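Local coordinates for CBS domain-containing protein (Thermoplasma acidophilum DSM 1728, PDB 1PVM) that is of unknown function but joins a pair of CBS domains to a zinc-ribbon-like domain that binds a metal ion, at residues V53-E58 against P84-K89; Y100-G105 against R144-Q149. One frame throughout, in Å; residues are numbered along the deposited sequence.

Contact 1 of 2, residues V53-E58 against P84-K89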
loop_
_atom_site.group_PDB
_atom_site.type_symbol
_atom_site.label_atom_id
_atom_site.label_comp_id
_atom_site.label_asym_id
_atom_site.label_seq_id
_atom_site.Cartn_x
_atom_site.Cartn_y
_atom_site.Cartn_z
ATOM N N VAL B 53 -9.035 16.994 8.732
ATOM C CA VAL B 53 -10.125 16.030 8.812
ATOM C C VAL B 53 -9.799 14.572 8.523
ATOM O O VAL B 53 -10.620 13.695 8.771
ATOM C CB VAL B 53 -11.292 16.465 7.885
ATOM C CG1 VAL B 53 -11.887 17.787 8.383
ATOM C CG2 VAL B 53 -10.792 16.611 6.443
ATOM N N GLY B 54 -8.614 14.294 7.994
ATOM C CA GLY B 54 -8.294 12.908 7.722
ATOM C C GLY B 54 -6.897 12.665 7.206
ATOM O O GLY B 54 -6.090 13.581 7.082
ATOM N N LEU B 55 -6.612 11.406 6.913
ATOM C CA LEU B 55 -5.312 11.024 6.391
ATOM C C LEU B 55 -5.562 10.032 5.259
ATOM O O LEU B 55 -6.260 9.032 5.440
ATOM C CB LEU B 55 -4.466 10.390 7.508
ATOM C CG LEU B 55 -2.937 10.365 7.328
ATOM C CD1 LEU B 55 -2.276 10.035 8.653
ATOM C CD2 LEU B 55 -2.538 9.355 6.265
ATOM N N LEU B 56 -5.017 10.330 4.081
ATOM C CA LEU B 56 -5.180 9.459 2.916
ATOM C C LEU B 56 -3.949 8.572 2.791
ATOM O O LEU B 56 -2.834 9.073 2.714
ATOM C CB LEU B 56 -5.340 10.299 1.645
ATOM C CG LEU B 56 -5.639 9.521 0.358
ATOM C CD1 LEU B 56 -7.070 8.991 0.399
ATOM C CD2 LEU B 56 -5.444 10.428 -0.855
ATOM N N SER B 57 -4.161 7.258 2.767
ATOM C CA SER B 57 -3.073 6.285 2.670
ATOM C C SER B 57 -3.321 5.296 1.534
ATOM O O SER B 57 -4.401 5.270 0.953
ATOM C CB SER B 57 -2.958 5.503 3.979
ATOM O OG SER B 57 -4.113 4.704 4.187
ATOM N N GLU B 58 -2.323 4.475 1.224
ATOM C CA GLU B 58 -2.486 3.485 0.162
ATOM C C GLU B 58 -3.620 2.528 0.495
ATOM O O GLU B 58 -4.482 2.254 -0.339
ATOM C CB GLU B 58 -1.221 2.651 -0.020
ATOM C CG GLU B 58 -0.131 3.278 -0.845
ATOM C CD GLU B 58 0.907 2.246 -1.263
ATOM O OE1 GLU B 58 1.568 1.661 -0.378
ATOM O OE2 GLU B 58 1.051 2.016 -2.481
ATOM N N PRO B 84 -11.989 10.234 11.725
ATOM C CA PRO B 84 -11.193 11.452 11.935
ATOM C C PRO B 84 -9.716 11.131 11.746
ATOM O O PRO B 84 -9.323 9.966 11.789
ATOM C CB PRO B 84 -11.503 11.836 13.381
ATOM C CG PRO B 84 -12.817 11.183 13.653
ATOM C CD PRO B 84 -12.701 9.864 12.957
ATOM N N ILE B 85 -8.894 12.156 11.558
ATOM C CA ILE B 85 -7.474 11.921 11.341
ATOM C C ILE B 85 -6.825 11.103 12.456
ATOM O O ILE B 85 -6.963 11.422 13.637
ATOM C CB ILE B 85 -6.695 13.266 11.151
ATOM C CG1 ILE B 85 -5.258 12.970 10.712
ATOM C CG2 ILE B 85 -6.718 14.096 12.437
ATOM C CD1 ILE B 85 -4.503 14.189 10.197
ATOM N N PRO B 86 -6.149 9.997 12.092
ATOM C CA PRO B 86 -5.482 9.156 13.097
ATOM C C PRO B 86 -4.324 9.983 13.639
ATOM O O PRO B 86 -3.596 10.605 12.865
ATOM C CB PRO B 86 -4.990 7.960 12.285
ATOM C CG PRO B 86 -5.966 7.883 11.147
ATOM C CD PRO B 86 -6.166 9.337 10.775
ATOM N N LYS B 87 -4.131 9.998 14.952
ATOM C CA LYS B 87 -3.052 10.815 15.486
ATOM C C LYS B 87 -2.574 10.441 16.880
ATOM O O LYS B 87 -3.285 9.787 17.646
ATOM C CB LYS B 87 -3.495 12.280 15.485
ATOM C CG LYS B 87 -4.641 12.578 16.447
ATOM C CD LYS B 87 -5.192 13.985 16.234
ATOM C CE LYS B 87 -6.072 14.420 17.396
ATOM N NZ LYS B 87 -7.147 13.444 17.673
ATOM N N VAL B 88 -1.348 10.860 17.185
ATOM C CA VAL B 88 -0.732 10.643 18.492
ATOM C C VAL B 88 -0.087 11.972 18.889
ATOM O O VAL B 88 0.189 12.811 18.028
ATOM C CB VAL B 88 0.372 9.549 18.457
ATOM C CG1 VAL B 88 -0.233 8.203 18.095
ATOM C CG2 VAL B 88 1.474 9.937 17.476
ATOM N N LYS B 89 0.133 12.173 20.184
ATOM C CA LYS B 89 0.762 13.400 20.661
ATOM C C LYS B 89 2.259 13.371 20.393
ATOM O O LYS B 89 2.884 12.306 20.403
ATOM C CB LYS B 89 0.500 13.589 22.154
ATOM C CG LYS B 89 -0.904 14.075 22.461
ATOM C CD LYS B 89 -1.117 15.486 21.911
ATOM C CE LYS B 89 -2.536 15.991 22.164
ATOM N NZ LYS B 89 -2.718 17.408 21.725
#
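Ile85 lies along the backbone of Gly54, where strand 52-57 of the first CBS motif meets the loop leading into strand 87-89 of the second. Val53 and Gly54 both face Val45 in a classic beta bulge, and the flat, side-chain-less backbone at Gly54 receives the isoleucine. From its root outward, Ile85 CB stands 3.8 Å from Gly54 CA. CG1 is anti to the backbone N (chi1 -171°), which turns the longer branch along the Gly54 peptide, and CG1 comes within 3.8 Å of Gly54 O. The terminal methyl goes further over the same group, with Ile85 CD1 3.5 Å from Gly54 O. Cut back to an alanine, the residue would keep its touch at CB but would probably leave a gap over the Gly54 carbonyl and beside Leu55 CB. Leu55 CB, directed at the loop, meets Ile85 CG1 and the ring of Pro86 next to each other on that one side. No hydrogen bond crosses between the segments; Val53 O remains 3.6 Å from Ile85 N. The backbones pair with other partners instead, Leu55 with Arg82 and Pro86 with Ala110, while strand 108-112 also meets the isoleucine through Ala110. The proline approaches the leucine with the ring carbon next to its nitrogen, Pro86 CD lying 3.8 Å from Leu55 CB.

Contact 2 of 2, residues Y100-G105 against R144-Q149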
loop_
_atom_site.group_PDB
_atom_site.type_symbol
_atom_site.label_atom_id
_atom_site.label_comp_id
_atom_site.label_asym_id
_atom_site.label_seq_id
_atom_site.Cartn_x
_atom_site.Cartn_y
_atom_site.Cartn_z
ATOM N N TYR B 100 -0.604 2.363 19.375
ATOM C CA TYR B 100 -1.709 3.086 18.747
ATOM C C TYR B 100 -1.926 2.598 17.319
ATOM O O TYR B 100 -3.051 2.326 16.908
ATOM C CB TYR B 100 -1.433 4.592 18.721
ATOM C CG TYR B 100 -2.503 5.374 17.982
ATOM C CD1 TYR B 100 -3.740 5.644 18.572
ATOM C CD2 TYR B 100 -2.290 5.808 16.674
ATOM C CE1 TYR B 100 -4.741 6.331 17.873
ATOM C CE2 TYR B 100 -3.282 6.493 15.966
ATOM C CZ TYR B 100 -4.502 6.749 16.570
ATOM O OH TYR B 100 -5.475 7.425 15.867
ATOM N N LEU B 101 -0.845 2.498 16.558
ATOM C CA LEU B 101 -0.957 2.042 15.183
ATOM C C LEU B 101 -1.508 0.616 15.120
ATOM O O LEU B 101 -2.438 0.340 14.369
ATOM C CB LEU B 101 0.407 2.105 14.492
ATOM C CG LEU B 101 1.032 3.493 14.307
ATOM C CD1 LEU B 101 2.413 3.343 13.678
ATOM C CD2 LEU B 101 0.143 4.364 13.434
ATOM N N SER B 102 -0.937 -0.279 15.920
ATOM C CA SER B 102 -1.367 -1.680 15.945
ATOM C C SER B 102 -2.841 -1.841 16.332
ATOM O O SER B 102 -3.572 -2.639 15.735
ATOM C CB SER B 102 -0.485 -2.473 16.915
ATOM O OG SER B 102 -0.833 -3.844 16.906
ATOM N N GLU B 103 -3.268 -1.079 17.333
ATOM C CA GLU B 103 -4.649 -1.101 17.814
ATOM C C GLU B 103 -5.643 -0.726 16.709
ATOM O O GLU B 103 -6.774 -1.228 16.673
ATOM C CB GLU B 103 -4.775 -0.129 18.999
ATOM C CG GLU B 103 -6.188 0.300 19.385
ATOM C CD GLU B 103 -7.074 -0.848 19.843
ATOM O OE1 GLU B 103 -6.536 -1.877 20.309
ATOM O OE2 GLU B 103 -8.318 -0.710 19.751
ATOM N N ASN B 104 -5.204 0.141 15.799
ATOM C CA ASN B 104 -6.040 0.621 14.707
ATOM C C ASN B 104 -5.739 0.026 13.333
ATOM O O ASN B 104 -6.350 0.423 12.341
ATOM C CB ASN B 104 -5.933 2.147 14.635
ATOM C CG ASN B 104 -6.597 2.830 15.814
ATOM O OD1 ASN B 104 -7.821 2.929 15.872
ATOM N ND2 ASN B 104 -5.793 3.289 16.771
ATOM N N GLY B 105 -4.810 -0.922 13.275
ATOM C CA GLY B 105 -4.456 -1.531 12.003
ATOM C C GLY B 105 -3.787 -0.559 11.042
ATOM O O GLY B 105 -3.823 -0.748 9.826
ATOM N N ARG B 144 -2.430 -5.860 8.358
ATOM C CA ARG B 144 -3.001 -6.784 7.386
ATOM C C ARG B 144 -4.401 -7.246 7.779
ATOM O O ARG B 144 -5.282 -7.395 6.931
ATOM C CB ARG B 144 -2.106 -8.014 7.235
ATOM C CG ARG B 144 -2.656 -9.039 6.251
ATOM C CD ARG B 144 -1.624 -10.099 5.905
ATOM N NE ARG B 144 -1.596 -11.210 6.851
ATOM C CZ ARG B 144 -2.597 -12.068 7.028
ATOM N NH1 ARG B 144 -3.719 -11.943 6.328
ATOM N NH2 ARG B 144 -2.470 -13.071 7.890
ATOM N N THR B 145 -4.608 -7.441 9.075
ATOM C CA THR B 145 -5.868 -7.964 9.581
ATOM C C THR B 145 -6.925 -6.997 10.105
ATOM O O THR B 145 -8.114 -7.318 10.098
ATOM C CB THR B 145 -5.576 -8.994 10.676
ATOM O OG1 THR B 145 -4.769 -8.384 11.688
ATOM C CG2 THR B 145 -4.815 -10.182 10.099
ATOM N N LYS B 146 -6.510 -5.821 10.561
ATOM C CA LYS B 146 -7.472 -4.864 11.098
ATOM C C LYS B 146 -7.671 -3.652 10.202
ATOM O O LYS B 146 -6.803 -3.300 9.404
ATOM C CB LYS B 146 -7.025 -4.388 12.481
ATOM C CG LYS B 146 -6.687 -5.489 13.467
ATOM C CD LYS B 146 -6.117 -4.870 14.730
ATOM C CE LYS B 146 -5.490 -5.900 15.639
ATOM N NZ LYS B 146 -4.749 -5.245 16.753
ATOM N N ASP B 147 -8.827 -3.015 10.354
ATOM C CA ASP B 147 -9.173 -1.832 9.580
ATOM C C ASP B 147 -9.683 -0.722 10.500
ATOM O O ASP B 147 -10.498 -0.956 11.391
ATOM C CB ASP B 147 -10.222 -2.180 8.512
ATOM C CG ASP B 147 -11.374 -3.013 9.061
ATOM O OD1 ASP B 147 -11.117 -4.126 9.573
ATOM O OD2 ASP B 147 -12.538 -2.562 8.976
ATOM N N TYR B 148 -9.172 0.483 10.274
ATOM C CA TYR B 148 -9.513 1.671 11.054
ATOM C C TYR B 148 -11.014 1.950 11.091
ATOM O O TYR B 148 -11.682 1.869 10.067
ATOM C CB TYR B 148 -8.790 2.876 10.442
ATOM C CG TYR B 148 -8.901 4.172 11.220
ATOM C CD1 TYR B 148 -8.230 4.344 12.429
ATOM C CD2 TYR B 148 -9.647 5.246 10.722
ATOM C CE1 TYR B 148 -8.292 5.556 13.122
ATOM C CE2 TYR B 148 -9.716 6.464 11.410
ATOM C CZ TYR B 148 -9.033 6.610 12.604
ATOM O OH TYR B 148 -9.064 7.812 13.266
ATOM N N GLN B 149 -11.544 2.274 12.268
ATOM C CA GLN B 149 -12.967 2.600 12.379
ATOM C C GLN B 149 -13.165 4.052 11.974
ATOM O O GLN B 149 -12.737 4.961 12.690
ATOM C CB GLN B 149 -13.480 2.438 13.810
ATOM C CG GLN B 149 -13.915 1.041 14.197
ATOM C CD GLN B 149 -14.944 1.060 15.322
ATOM O OE1 GLN B 149 -14.805 1.805 16.299
ATOM N NE2 GLN B 149 -15.982 0.236 15.191
HETATM O O HOH W 1 -7.452 -3.849 18.123
HETATM O O HOH W 2 -6.457 0.507 9.244
HETATM O O HOH W 3 -9.930 1.960 14.618
#
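Lys146 and Gly105 pack backbone to side chain at the close end of this contact, Lys146 CB lying 3.9 Å from Gly105 CA. A CB on Gly105 would run into Lys146 O, so the close approach, like the positive phi, calls for a residue without a side chain. Asn104 and Tyr148 lie alongside each other with their ends in the same direction, amide and ring planes 56° apart. Asn104 CB sits at the ring edge, in its plane, 3.9 Å from Tyr148 CD1, whereas Asn104 OD1 approaches the same ring obliquely. With CG beside its own backbone N (chi1 -69°), Asn104 can turn its amide back along the helix, where ND2 donates to Tyr100 O at 2.9 Å. That oxygen also accepts from Asn104 N, and the two donors arrive from opposite faces of its carbonyl plane. Helix 94-104 of the second CBS motif ends here in a Schellman motif at Gly105, and the chain leaving helix 133-145 passes across this end on its way to the metal-binding domain. The extended Lys146 chain reaches back over the last turn: NZ donates to Ser102 O at 3.0 Å, from well above the carbonyl plane (47° out of it), and its charge would probably be favourable near the carbonyl end of the helix. Toward solvent the joint is looser and bridged by water. Asn104 O and Tyr148 N, too badly angled to bond directly, share one molecule, which accepts from Tyr148 N at 2.9 Å. Another donates to Asn104 OD1 at 2.6 Å and accepts from Gln149 N. A third donates to Glu103 O and takes a weak bond from the Lys146 ammonium; Glu103 OE1 remains 5.2 Å from Lys146 NZ, opposite charges without contact.

How the contacts relate
From the N terminus, strand 52-57 closes the sheet of the first CBS motif; helix 58-65 and the linker follow before residues 84-89 return to that strand, so contact 1 closes this loop between the two motifs. Strand 87-89 then runs into helix 94-104, whose end opens contact 2. Strands 108-112 and 118-123, helix 124-127 and most of helix 133-145 intervene before 144-149 closes it. The loops are in series, neither nested nor crossed. They nevertheless touch: Tyr148 OH reaches Pro84 O, and Tyr100 OH reaches Lys87 N, both probable hydrogen bonds. The exit toward the metal-binding domain is thereby tied to the entry of the second CBS motif.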